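Local structure of putative fimbrium tip subunit Fim1C (Bacteroides ovatus, 4EPS) at residues C293-M304 / H328-L339; Y129-T140 / S152-L161. The protein is probably a component of the tip of fimbriae, the cell-surface filaments that mediate adhesion and biofilm formation. All blocks are in the same frame, centred on the assembly; numbering follows the deposited sequence.

Contact 1 of 2, residues C293-M304 / H328-L339; sequences CIGIVCWVGNPM and HPNCVHGLVMSL
Strands 293-300 and 334-338 pair antiparallel as the two middle strands of a six-stranded antiparallel sheet, where Ile296 faces Met337 and Trp299 faces Leu335 across a ladder broken by a classic beta bulge. Strand 273-275 lies beyond the first strand and strand 502-509 beyond the second. Ile296 and Met337 form a hydrogen-bonded pair, with Met337 N 2.8 Å from Ile296 O. At the bulge, Cys298 and Trp299 both face Leu335: Leu335 O takes a firm bond from Cys298 N and a weak one from Trp299 N, and the register slips by one residue. The extra residue puts Cys298 SG against the ladder itself, 3.7 Å from Met337 N and also touching the CB atoms of Leu335 and Met337. Gly295 has no side chain, and its CA comes within 3.1 Å of Met337 O, a spot where a CB would clash.

Leu335 has more surface covered by the other segment than any other residue here. With CG anti to the carbonyl carbon (chi1 -59°) the branch point comes near Trp299 CE3, and its methyls part: CD1 meets Trp299 CB, while CD2 lies 3.9 Å from Pro303 CB as the two side chains run past each other in opposite directions. Farther down the sheet, Leu339 fits CD1 against Cys293 SG and sends CD2 across Ile296 CG1 at about a right angle; Leu455 of helix 446-458 touches both Leu339 and Ile296. Beyond the paired strands, residues 301-304 and 328-333 remain in contact. The amide of Asn302 passes over Val332 at a slant, ND2 3.5 Å from Val332 CG1, while its OD1 closes an Asx turn by accepting from Met304 N at 3.0 Å with an N-H...O angle of 163°.

Contact 2 of 2, residues Y129-T140 / S152-L161; sequences YAKQDLMTSNAT and SFQLTHRMSL
Met135 and Thr136, on the first strand of the hairpin formed by strands 135-145 and 148-174, bury more surface here than any other residue, with His157 close behind. Met135 and His157 are a non-hydrogen-bonded antiparallel pair whose side chains run side by side. In the conformer described, Met135 CG sits over one face of the imidazole, 3.7 Å from the centroid of the His157 ring, in a CH-pi contact, and the selenium of this selenomethionine covers the same ring. At the ring edge, His157 ND1 donates to Asp133 OD1 over 2.7 Å; the oxygen lies in the ring plane and is approached on its syn side. His157 NE2 is hydrogen-bonded to Asp19, so both ring nitrogens are held.

Thr136 exchanges two backbone bonds with Thr156. With chi1 at 61°, its OG1 stands between the backbone N and the carbonyl carbon, where NH1 of the Arg158 conformer described reaches it at 2.9 Å with the hydroxyl in the guanidinium plane. The same guanidinium makes salt bridges to Asp108 and Glu249.

A phenylalanine in place of His157 would probably leave Asp133 OD1 and Asp19 without the N-H donors that now link them. The two carboxylates are likely to favour protonated His157, and a water that accepts from Met159 N and donates to Asp133 OD1 and Leu134 O would probably help stabilise the negative charge of Asp133.

In the fold
Contact 2 precedes contact 1 along the chain, and the two lie on opposite sides of the chain's centre. Their centres are about 46 Å apart and their nearest atoms about 24 Å, so neither touches the other. Contact 2 joins the arms of a hairpin in the fimbrillin-like part of the protein, whereas contact 1 pairs central strands of a separate six-stranded sheet nearer the C-terminus. Each contact has a glycerol about 3 Å from a side chain, Trp299 in contact 1 and Asp133 in contact 2, probably taken from the crystallisation liquor; Asp133 OD2 is hydrogen-bonded to its glycerol. Neither contact is touched by the second chain of the assembly.

Contact 1 of 2, residues C293-M304 / H328-L339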
loop_
_atom_site.group_PDB
_atom_site.type_symbol
_atom_site.label_atom_id
_atom_site.label_comp_id
_atom_site.label_asym_id
_atom_site.label_seq_id
_atom_site.Cartn_x
_atom_site.Cartn_y
_atom_site.Cartn_z
ATOM N N CYS A 293 -24.451 0.078 1.232
ATOM C CA CYS A 293 -23.671 -0.135 -0.009
ATOM C C CYS A 293 -24.493 0.485 -1.143
ATOM O O CYS A 293 -25.702 0.200 -1.241
ATOM C CB CYS A 293 -23.372 -1.611 -0.276
ATOM S SG CYS A 293 -22.314 -1.879 -1.735
ATOM N N ILE A 294 -23.893 1.382 -1.930
ATOM C CA ILE A 294 -24.675 2.073 -2.986
ATOM C C ILE A 294 -24.204 1.697 -4.388
ATOM O O ILE A 294 -24.896 2.002 -5.375
ATOM C CB ILE A 294 -24.670 3.612 -2.792
ATOM C CG1 ILE A 294 -23.248 4.199 -2.934
ATOM C CG2 ILE A 294 -25.339 3.999 -1.424
ATOM C CD1 ILE A 294 -23.187 5.755 -3.041
ATOM N N GLY A 295 -23.039 1.066 -4.489
ATOM C CA GLY A 295 -22.539 0.713 -5.821
ATOM C C GLY A 295 -21.219 -0.026 -5.795
ATOM O O GLY A 295 -20.718 -0.391 -4.722
ATOM N N ILE A 296 -20.695 -0.289 -6.992
ATOM C CA ILE A 296 -19.415 -0.976 -7.215
ATOM C C ILE A 296 -18.505 -0.054 -8.031
ATOM O O ILE A 296 -18.932 0.508 -9.041
ATOM C CB ILE A 296 -19.654 -2.334 -7.987
ATOM C CG1 ILE A 296 -20.654 -3.291 -7.230
ATOM C CG2 ILE A 296 -18.335 -3.047 -8.311
ATOM C CD1 ILE A 296 -20.333 -3.658 -5.869
ATOM N N VAL A 297 -17.242 0.015 -7.659
ATOM C CA VAL A 297 -16.265 0.794 -8.443
ATOM C C VAL A 297 -16.146 0.112 -9.797
ATOM O O VAL A 297 -15.825 -1.088 -9.855
ATOM C CB VAL A 297 -14.902 0.858 -7.707
ATOM C CG1 VAL A 297 -13.827 1.523 -8.590
ATOM C CG2 VAL A 297 -15.047 1.613 -6.372
ATOM N N CYS A 298 -16.419 0.852 -10.888
ATOM C CA CYS A 298 -16.409 0.221 -12.218
ATOM C C CYS A 298 -15.306 0.754 -13.131
ATOM O O CYS A 298 -15.081 0.185 -14.206
ATOM C CB CYS A 298 -17.793 0.372 -12.858
ATOM S SG CYS A 298 -18.266 2.098 -13.167
ATOM N N TRP A 299 -14.535 1.754 -12.690
ATOM C CA TRP A 299 -13.432 2.311 -13.502
ATOM C C TRP A 299 -12.544 3.118 -12.563
ATOM O O TRP A 299 -13.066 3.796 -11.691
ATOM C CB TRP A 299 -13.988 3.185 -14.648
ATOM C CG TRP A 299 -12.953 3.595 -15.658
ATOM C CD1 TRP A 299 -12.558 2.912 -16.778
ATOM C CD2 TRP A 299 -12.204 4.814 -15.640
ATOM N NE1 TRP A 299 -11.601 3.645 -17.463
ATOM C CE2 TRP A 299 -11.352 4.807 -16.770
ATOM C CE3 TRP A 299 -12.184 5.926 -14.781
ATOM C CZ2 TRP A 299 -10.533 5.894 -17.089
ATOM C CZ3 TRP A 299 -11.366 7.000 -15.095
ATOM C CH2 TRP A 299 -10.520 6.959 -16.213
ATOM N N VAL A 300 -11.235 2.980 -12.673
ATOM C CA VAL A 300 -10.295 3.670 -11.765
ATOM C C VAL A 300 -9.435 4.643 -12.583
ATOM O O VAL A 300 -8.845 4.243 -13.584
ATOM C CB VAL A 300 -9.415 2.652 -10.972
ATOM C CG1 VAL A 300 -8.347 3.375 -10.105
ATOM C CG2 VAL A 300 -10.288 1.743 -10.102
ATOM N N GLY A 301 -9.372 5.889 -12.141
ATOM C CA GLY A 301 -8.581 6.907 -12.820
ATOM C C GLY A 301 -9.294 8.236 -12.817
ATOM O O GLY A 301 -10.374 8.370 -12.224
ATOM N N ASN A 302 -8.699 9.234 -13.472
ATOM C CA ASN A 302 -9.309 10.563 -13.539
ATOM C C ASN A 302 -10.273 10.533 -14.739
ATOM O O ASN A 302 -9.785 10.385 -15.863
ATOM C CB ASN A 302 -8.209 11.648 -13.673
ATOM C CG ASN A 302 -8.729 13.062 -13.686
ATOM O OD1 ASN A 302 -9.840 13.323 -14.128
ATOM N ND2 ASN A 302 -7.916 14.024 -13.243
ATOM N N PRO A 303 -11.611 10.686 -14.543
ATOM C CA PRO A 303 -12.539 10.559 -15.690
ATOM C C PRO A 303 -12.878 11.876 -16.390
ATOM O O PRO A 303 -13.817 11.908 -17.202
ATOM C CB PRO A 303 -13.788 9.973 -15.045
ATOM C CG PRO A 303 -13.797 10.611 -13.653
ATOM C CD PRO A 303 -12.354 10.859 -13.273
HETATM N N MSE A 304 -12.161 12.965 -16.052
HETATM C CA MSE A 304 -12.441 14.244 -16.699
HETATM C C MSE A 304 -12.045 14.176 -18.168
HETATM O O MSE A 304 -10.947 13.709 -18.493
HETATM C CB MSE A 304 -11.750 15.395 -15.973
HETATM C CG MSE A 304 -12.493 15.787 -14.734
HETATM SE SE MSE A 304 -11.336 16.585 -13.448
HETATM C CE MSE A 304 -12.493 16.463 -11.937
ATOM N N HIS A 328 -16.946 19.491 -10.077
ATOM C CA HIS A 328 -16.494 18.531 -9.072
ATOM C C HIS A 328 -15.021 18.259 -9.306
ATOM O O HIS A 328 -14.659 17.128 -9.658
ATOM C CB HIS A 328 -17.343 17.234 -9.128
ATOM C CG HIS A 328 -18.787 17.453 -8.810
ATOM N ND1 HIS A 328 -19.732 17.611 -9.814
ATOM C CD2 HIS A 328 -19.397 17.589 -7.609
ATOM C CE1 HIS A 328 -20.889 17.812 -9.195
ATOM N NE2 HIS A 328 -20.742 17.813 -7.867
ATOM N N PRO A 329 -14.143 19.289 -9.117
ATOM C CA PRO A 329 -12.707 19.114 -9.428
ATOM C C PRO A 329 -11.989 18.063 -8.595
ATOM O O PRO A 329 -10.895 17.639 -8.963
ATOM C CB PRO A 329 -12.115 20.509 -9.143
ATOM C CG PRO A 329 -13.079 21.138 -8.173
ATOM C CD PRO A 329 -14.415 20.675 -8.660
ATOM N N ASN A 330 -12.595 17.650 -7.484
ATOM C CA ASN A 330 -11.960 16.667 -6.622
ATOM C C ASN A 330 -12.290 15.216 -7.059
ATOM O O ASN A 330 -11.648 14.284 -6.586
ATOM C CB ASN A 330 -12.360 16.928 -5.157
ATOM C CG ASN A 330 -12.212 18.390 -4.728
ATOM O OD1 ASN A 330 -11.273 19.101 -5.117
ATOM N ND2 ASN A 330 -13.119 18.870 -3.885
ATOM N N CYS A 331 -13.236 15.022 -7.999
ATOM C CA CYS A 331 -13.620 13.662 -8.442
ATOM C C CYS A 331 -12.684 13.117 -9.526
ATOM O O CYS A 331 -13.036 13.029 -10.693
ATOM C CB CYS A 331 -15.088 13.655 -8.872
ATOM S SG CYS A 331 -16.242 13.983 -7.508
ATOM N N VAL A 332 -11.467 12.753 -9.113
ATOM C CA VAL A 332 -10.380 12.308 -10.008
ATOM C C VAL A 332 -9.950 10.872 -9.699
ATOM O O VAL A 332 -8.887 10.457 -10.148
ATOM C CB VAL A 332 -9.175 13.297 -9.837
ATOM C CG1 VAL A 332 -9.572 14.723 -10.262
ATOM C CG2 VAL A 332 -8.640 13.290 -8.389
ATOM N N HIS A 333 -10.756 10.115 -8.926
ATOM C CA HIS A 333 -10.377 8.760 -8.504
ATOM C C HIS A 333 -11.025 7.658 -9.337
ATOM O O HIS A 333 -10.418 6.605 -9.539
ATOM C CB HIS A 333 -10.730 8.549 -7.021
ATOM C CG HIS A 333 -10.148 9.614 -6.145
ATOM N ND1 HIS A 333 -10.897 10.704 -5.742
ATOM C CD2 HIS A 333 -8.884 9.750 -5.680
ATOM C CE1 HIS A 333 -10.078 11.456 -5.020
ATOM N NE2 HIS A 333 -8.855 10.919 -4.955
ATOM N N GLY A 334 -12.249 7.880 -9.792
ATOM C CA GLY A 334 -12.879 6.849 -10.601
ATOM C C GLY A 334 -14.371 6.989 -10.731
ATOM O O GLY A 334 -14.936 8.059 -10.471
ATOM N N LEU A 335 -14.998 5.898 -11.185
ATOM C CA LEU A 335 -16.434 5.855 -11.405
ATOM C C LEU A 335 -17.016 4.695 -10.611
ATOM O O LEU A 335 -16.366 3.649 -10.465
ATOM C CB LEU A 335 -16.739 5.650 -12.928
ATOM C CG LEU A 335 -16.204 6.713 -13.893
ATOM C CD1 LEU A 335 -16.489 6.313 -15.349
ATOM C CD2 LEU A 335 -16.848 8.085 -13.632
ATOM N N VAL A 336 -18.261 4.851 -10.216
ATOM C CA VAL A 336 -19.038 3.847 -9.491
ATOM C C VAL A 336 -20.307 3.577 -10.270
ATOM O O VAL A 336 -20.980 4.513 -10.682
ATOM C CB VAL A 336 -19.367 4.340 -8.037
ATOM C CG1 VAL A 336 -20.469 3.498 -7.373
ATOM C CG2 VAL A 336 -18.109 4.369 -7.162
HETATM N N MSE A 337 -20.686 2.304 -10.372
HETATM C CA MSE A 337 -21.978 1.937 -10.953
HETATM C C MSE A 337 -22.947 1.588 -9.818
HETATM O O MSE A 337 -22.601 0.827 -8.916
HETATM C CB MSE A 337 -21.854 0.760 -11.920
HETATM C CG MSE A 337 -23.187 0.476 -12.635
HETATM SE SE MSE A 337 -22.998 -1.009 -13.861
HETATM C CE MSE A 337 -22.671 -2.372 -12.546
ATOM N N SER A 338 -24.174 2.069 -9.925
ATOM C CA SER A 338 -25.233 1.859 -8.951
ATOM C C SER A 338 -25.608 0.395 -8.791
ATOM O O SER A 338 -25.652 -0.321 -9.781
ATOM C CB SER A 338 -26.492 2.618 -9.412
ATOM O OG SER A 338 -27.050 2.054 -10.613
ATOM N N LEU A 339 -25.986 -0.022 -7.558
ATOM C CA LEU A 339 -26.665 -1.314 -7.351
ATOM C C LEU A 339 -28.081 -1.205 -7.935
ATOM O O LEU A 339 -28.729 -2.210 -8.245
ATOM C CB LEU A 339 -26.783 -1.647 -5.849
ATOM C CG LEU A 339 -25.470 -1.779 -5.068
ATOM C CD1 LEU A 339 -25.728 -2.358 -3.666
ATOM C CD2 LEU A 339 -24.468 -2.654 -5.805
#

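Contact 2 of 2, residues Y129-T140 / S152-L161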
loop_
_atom_site.group_PDB
_atom_site.type_symbol
_atom_site.label_atom_id
_atom_site.label_comp_id
_atom_site.label_asym_id
_atom_site.label_seq_id
_atom_site.Cartn_x
_atom_site.Cartn_y
_atom_site.Cartn_z
ATOM N N TYR A 129 -26.389 31.559 13.133
ATOM C CA TYR A 129 -25.392 31.424 14.193
ATOM C C TYR A 129 -24.927 32.816 14.672
ATOM O O TYR A 129 -24.948 33.098 15.883
ATOM C CB TYR A 129 -24.212 30.615 13.651
ATOM C CG TYR A 129 -23.093 30.382 14.647
ATOM C CD1 TYR A 129 -22.114 31.349 14.864
ATOM C CD2 TYR A 129 -22.999 29.184 15.353
ATOM C CE1 TYR A 129 -21.076 31.137 15.769
ATOM C CE2 TYR A 129 -21.948 28.949 16.237
ATOM C CZ TYR A 129 -20.998 29.933 16.453
ATOM O OH TYR A 129 -19.930 29.702 17.281
ATOM N N ALA A 130 -24.485 33.674 13.716
ATOM C CA ALA A 130 -23.932 35.008 13.995
ATOM C C ALA A 130 -24.873 35.887 14.780
ATOM O O ALA A 130 -24.408 36.561 15.705
ATOM C CB ALA A 130 -23.530 35.705 12.688
ATOM N N LYS A 131 -26.198 35.879 14.444
ATOM C CA LYS A 131 -27.165 36.736 15.149
ATOM C C LYS A 131 -27.319 36.336 16.629
ATOM O O LYS A 131 -27.825 37.132 17.403
ATOM C CB LYS A 131 -28.546 36.734 14.456
ATOM C CG LYS A 131 -29.308 35.408 14.586
ATOM C CD LYS A 131 -30.629 35.407 13.840
ATOM C CE LYS A 131 -31.319 34.071 13.987
ATOM N NZ LYS A 131 -32.484 33.943 13.066
ATOM N N GLN A 132 -26.882 35.121 17.018
ATOM C CA GLN A 132 -27.000 34.647 18.400
ATOM C C GLN A 132 -25.682 34.658 19.190
ATOM O O GLN A 132 -25.685 34.362 20.396
ATOM C CB GLN A 132 -27.553 33.206 18.346
ATOM C CG GLN A 132 -28.909 33.138 17.612
ATOM C CD GLN A 132 -29.666 31.901 17.960
ATOM O OE1 GLN A 132 -30.185 31.770 19.061
ATOM N NE2 GLN A 132 -29.814 31.011 17.010
ATOM N N ASP A 133 -24.572 34.987 18.510
ATOM C CA ASP A 133 -23.231 34.960 19.089
ATOM C C ASP A 133 -22.930 36.273 19.805
ATOM O O ASP A 133 -22.197 37.128 19.303
ATOM C CB ASP A 133 -22.185 34.640 18.006
ATOM C CG ASP A 133 -20.825 34.251 18.576
ATOM O OD1 ASP A 133 -20.714 34.113 19.828
ATOM O OD2 ASP A 133 -19.883 34.044 17.775
ATOM N N LEU A 134 -23.487 36.419 21.008
ATOM C CA LEU A 134 -23.330 37.645 21.786
ATOM C C LEU A 134 -21.879 37.837 22.268
ATOM O O LEU A 134 -21.281 36.940 22.874
ATOM C CB LEU A 134 -24.307 37.634 22.984
ATOM C CG LEU A 134 -24.190 38.819 23.962
ATOM C CD1 LEU A 134 -24.602 40.146 23.300
ATOM C CD2 LEU A 134 -25.076 38.594 25.203
HETATM N N MSE A 135 -21.334 39.034 21.989
HETATM C CA MSE A 135 -19.972 39.433 22.371
HETATM C C MSE A 135 -19.989 40.806 22.969
HETATM O O MSE A 135 -20.669 41.691 22.443
HETATM C CB MSE A 135 -19.035 39.448 21.156
HETATM C CG MSE A 135 -18.796 38.108 20.537
HETATM SE SE MSE A 135 -17.642 38.449 19.012
HETATM C CE MSE A 135 -18.693 37.547 17.707
ATOM N N THR A 136 -19.247 41.016 24.060
ATOM C CA THR A 136 -19.234 42.334 24.701
ATOM C C THR A 136 -17.833 42.760 25.105
ATOM O O THR A 136 -16.960 41.919 25.303
ATOM C CB THR A 136 -20.118 42.301 25.978
ATOM O OG1 THR A 136 -19.570 41.331 26.886
ATOM C CG2 THR A 136 -21.607 41.996 25.678
ATOM N N SER A 137 -17.657 44.059 25.315
ATOM C CA SER A 137 -16.413 44.630 25.833
ATOM C C SER A 137 -16.597 45.075 27.277
ATOM O O SER A 137 -17.726 45.281 27.739
ATOM C CB SER A 137 -15.981 45.835 24.986
ATOM O OG SER A 137 -16.621 47.024 25.431
ATOM N N ASN A 138 -15.487 45.326 27.957
ATOM C CA ASN A 138 -15.511 45.978 29.262
ATOM C C ASN A 138 -15.221 47.463 28.986
ATOM O O ASN A 138 -15.192 47.841 27.812
ATOM C CB ASN A 138 -14.534 45.320 30.234
ATOM C CG ASN A 138 -15.085 44.022 30.769
ATOM O OD1 ASN A 138 -16.267 43.897 31.114
ATOM N ND2 ASN A 138 -14.262 43.017 30.807
ATOM N N ALA A 139 -15.097 48.299 30.026
ATOM C CA ALA A 139 -14.832 49.738 29.925
ATOM C C ALA A 139 -13.513 49.976 29.169
ATOM O O ALA A 139 -12.472 49.442 29.556
ATOM C CB ALA A 139 -14.772 50.358 31.321
ATOM N N THR A 140 -13.587 50.737 28.095
ATOM C CA THR A 140 -12.450 50.987 27.197
ATOM C C THR A 140 -12.152 52.479 27.129
ATOM O O THR A 140 -13.067 53.282 27.024
ATOM C CB THR A 140 -12.782 50.412 25.795
ATOM O OG1 THR A 140 -13.209 49.052 25.947
ATOM C CG2 THR A 140 -11.604 50.478 24.819
ATOM N N SER A 152 -10.205 51.027 20.531
ATOM C CA SER A 152 -9.877 49.667 20.121
ATOM C C SER A 152 -10.446 48.713 21.164
ATOM O O SER A 152 -9.979 48.671 22.309
ATOM C CB SER A 152 -8.367 49.516 19.924
ATOM O OG SER A 152 -8.031 48.212 19.498
ATOM N N PHE A 153 -11.536 48.040 20.792
ATOM C CA PHE A 153 -12.257 47.157 21.699
ATOM C C PHE A 153 -11.784 45.730 21.631
ATOM O O PHE A 153 -11.500 45.200 20.547
ATOM C CB PHE A 153 -13.759 47.175 21.374
ATOM C CG PHE A 153 -14.431 48.502 21.613
ATOM C CD1 PHE A 153 -14.799 48.891 22.897
ATOM C CD2 PHE A 153 -14.651 49.388 20.561
ATOM C CE1 PHE A 153 -15.408 50.126 23.121
ATOM C CE2 PHE A 153 -15.262 50.632 20.794
ATOM C CZ PHE A 153 -15.615 50.989 22.074
ATOM N N GLN A 154 -11.768 45.085 22.796
ATOM C CA GLN A 154 -11.540 43.642 22.932
ATOM C C GLN A 154 -12.914 43.045 23.279
ATOM O O GLN A 154 -13.465 43.405 24.322
ATOM C CB GLN A 154 -10.507 43.334 24.054
ATOM C CG GLN A 154 -9.099 43.876 23.807
ATOM C CD GLN A 154 -8.393 43.151 22.702
ATOM O OE1 GLN A 154 -8.607 41.967 22.466
ATOM N NE2 GLN A 154 -7.626 43.872 21.929
ATOM N N LEU A 155 -13.472 42.183 22.424
ATOM C CA LEU A 155 -14.786 41.553 22.680
ATOM C C LEU A 155 -14.625 40.143 23.172
ATOM O O LEU A 155 -13.764 39.418 22.657
ATOM C CB LEU A 155 -15.671 41.522 21.418
ATOM C CG LEU A 155 -15.990 42.842 20.702
ATOM C CD1 LEU A 155 -16.984 42.585 19.580
ATOM C CD2 LEU A 155 -16.565 43.905 21.673
ATOM N N THR A 156 -15.454 39.740 24.153
ATOM C CA THR A 156 -15.437 38.368 24.661
ATOM C C THR A 156 -16.840 37.768 24.408
ATOM O O THR A 156 -17.837 38.477 24.529
ATOM C CB THR A 156 -14.990 38.371 26.139
ATOM O OG1 THR A 156 -13.762 39.096 26.244
ATOM C CG2 THR A 156 -14.774 36.981 26.699
ATOM N N HIS A 157 -16.901 36.485 24.061
ATOM C CA HIS A 157 -18.153 35.763 23.799
ATOM C C HIS A 157 -18.834 35.470 25.128
ATOM O O HIS A 157 -18.177 34.988 26.077
ATOM C CB HIS A 157 -17.873 34.469 23.015
ATOM C CG HIS A 157 -17.346 34.706 21.633
ATOM N ND1 HIS A 157 -18.163 34.590 20.526
ATOM C CD2 HIS A 157 -16.103 35.060 21.226
ATOM C CE1 HIS A 157 -17.385 34.820 19.475
ATOM N NE2 HIS A 157 -16.139 35.121 19.848
ATOM N N ARG A 158 -20.143 35.768 25.210
ATOM C CA ARG A 158 -20.896 35.575 26.448
ATOM C C ARG A 158 -21.522 34.177 26.544
ATOM O O ARG A 158 -21.861 33.739 27.638
ATOM C CB ARG A 158 -21.967 36.663 26.585
ATOM C CG ARG A 158 -21.373 38.079 26.687
ATOM C CD ARG A 158 -20.378 38.229 27.828
ATOM N NE ARG A 158 -21.056 38.245 29.120
ATOM C CZ ARG A 158 -21.316 39.347 29.818
ATOM N NH1 ARG A 158 -20.930 40.532 29.368
ATOM N NH2 ARG A 158 -21.958 39.269 30.975
HETATM N N MSE A 159 -21.678 33.480 25.413
HETATM C CA MSE A 159 -22.259 32.142 25.435
HETATM C C MSE A 159 -21.147 31.106 25.566
HETATM O O MSE A 159 -19.960 31.453 25.537
HETATM C CB MSE A 159 -23.079 31.886 24.127
HETATM C CG MSE A 159 -24.277 32.843 23.960
HETATM SE SE MSE A 159 -25.548 32.703 25.459
HETATM C CE MSE A 159 -25.199 34.438 26.361
ATOM N N SER A 160 -21.532 29.831 25.679
ATOM C CA SER A 160 -20.577 28.729 25.696
ATOM C C SER A 160 -20.708 28.023 24.362
ATOM O O SER A 160 -21.658 28.299 23.627
ATOM C CB SER A 160 -20.843 27.800 26.881
ATOM O OG SER A 160 -19.730 26.931 27.030
ATOM N N LEU A 161 -19.771 27.139 24.026
ATOM C CA LEU A 161 -19.813 26.492 22.716
ATOM C C LEU A 161 -19.595 24.989 22.786
ATOM O O LEU A 161 -18.621 24.523 23.381
ATOM C CB LEU A 161 -18.741 27.131 21.810
ATOM C CG LEU A 161 -18.672 26.620 20.353
ATOM C CD1 LEU A 161 -19.959 27.025 19.567
ATOM C CD2 LEU A 161 -17.440 27.136 19.678
HETATM O O HOH W 1 -21.379 34.280 22.527
HETATM O O HOH W 2 -14.562 41.739 27.302
HETATM O O HOH W 3 -11.957 46.803 25.159
#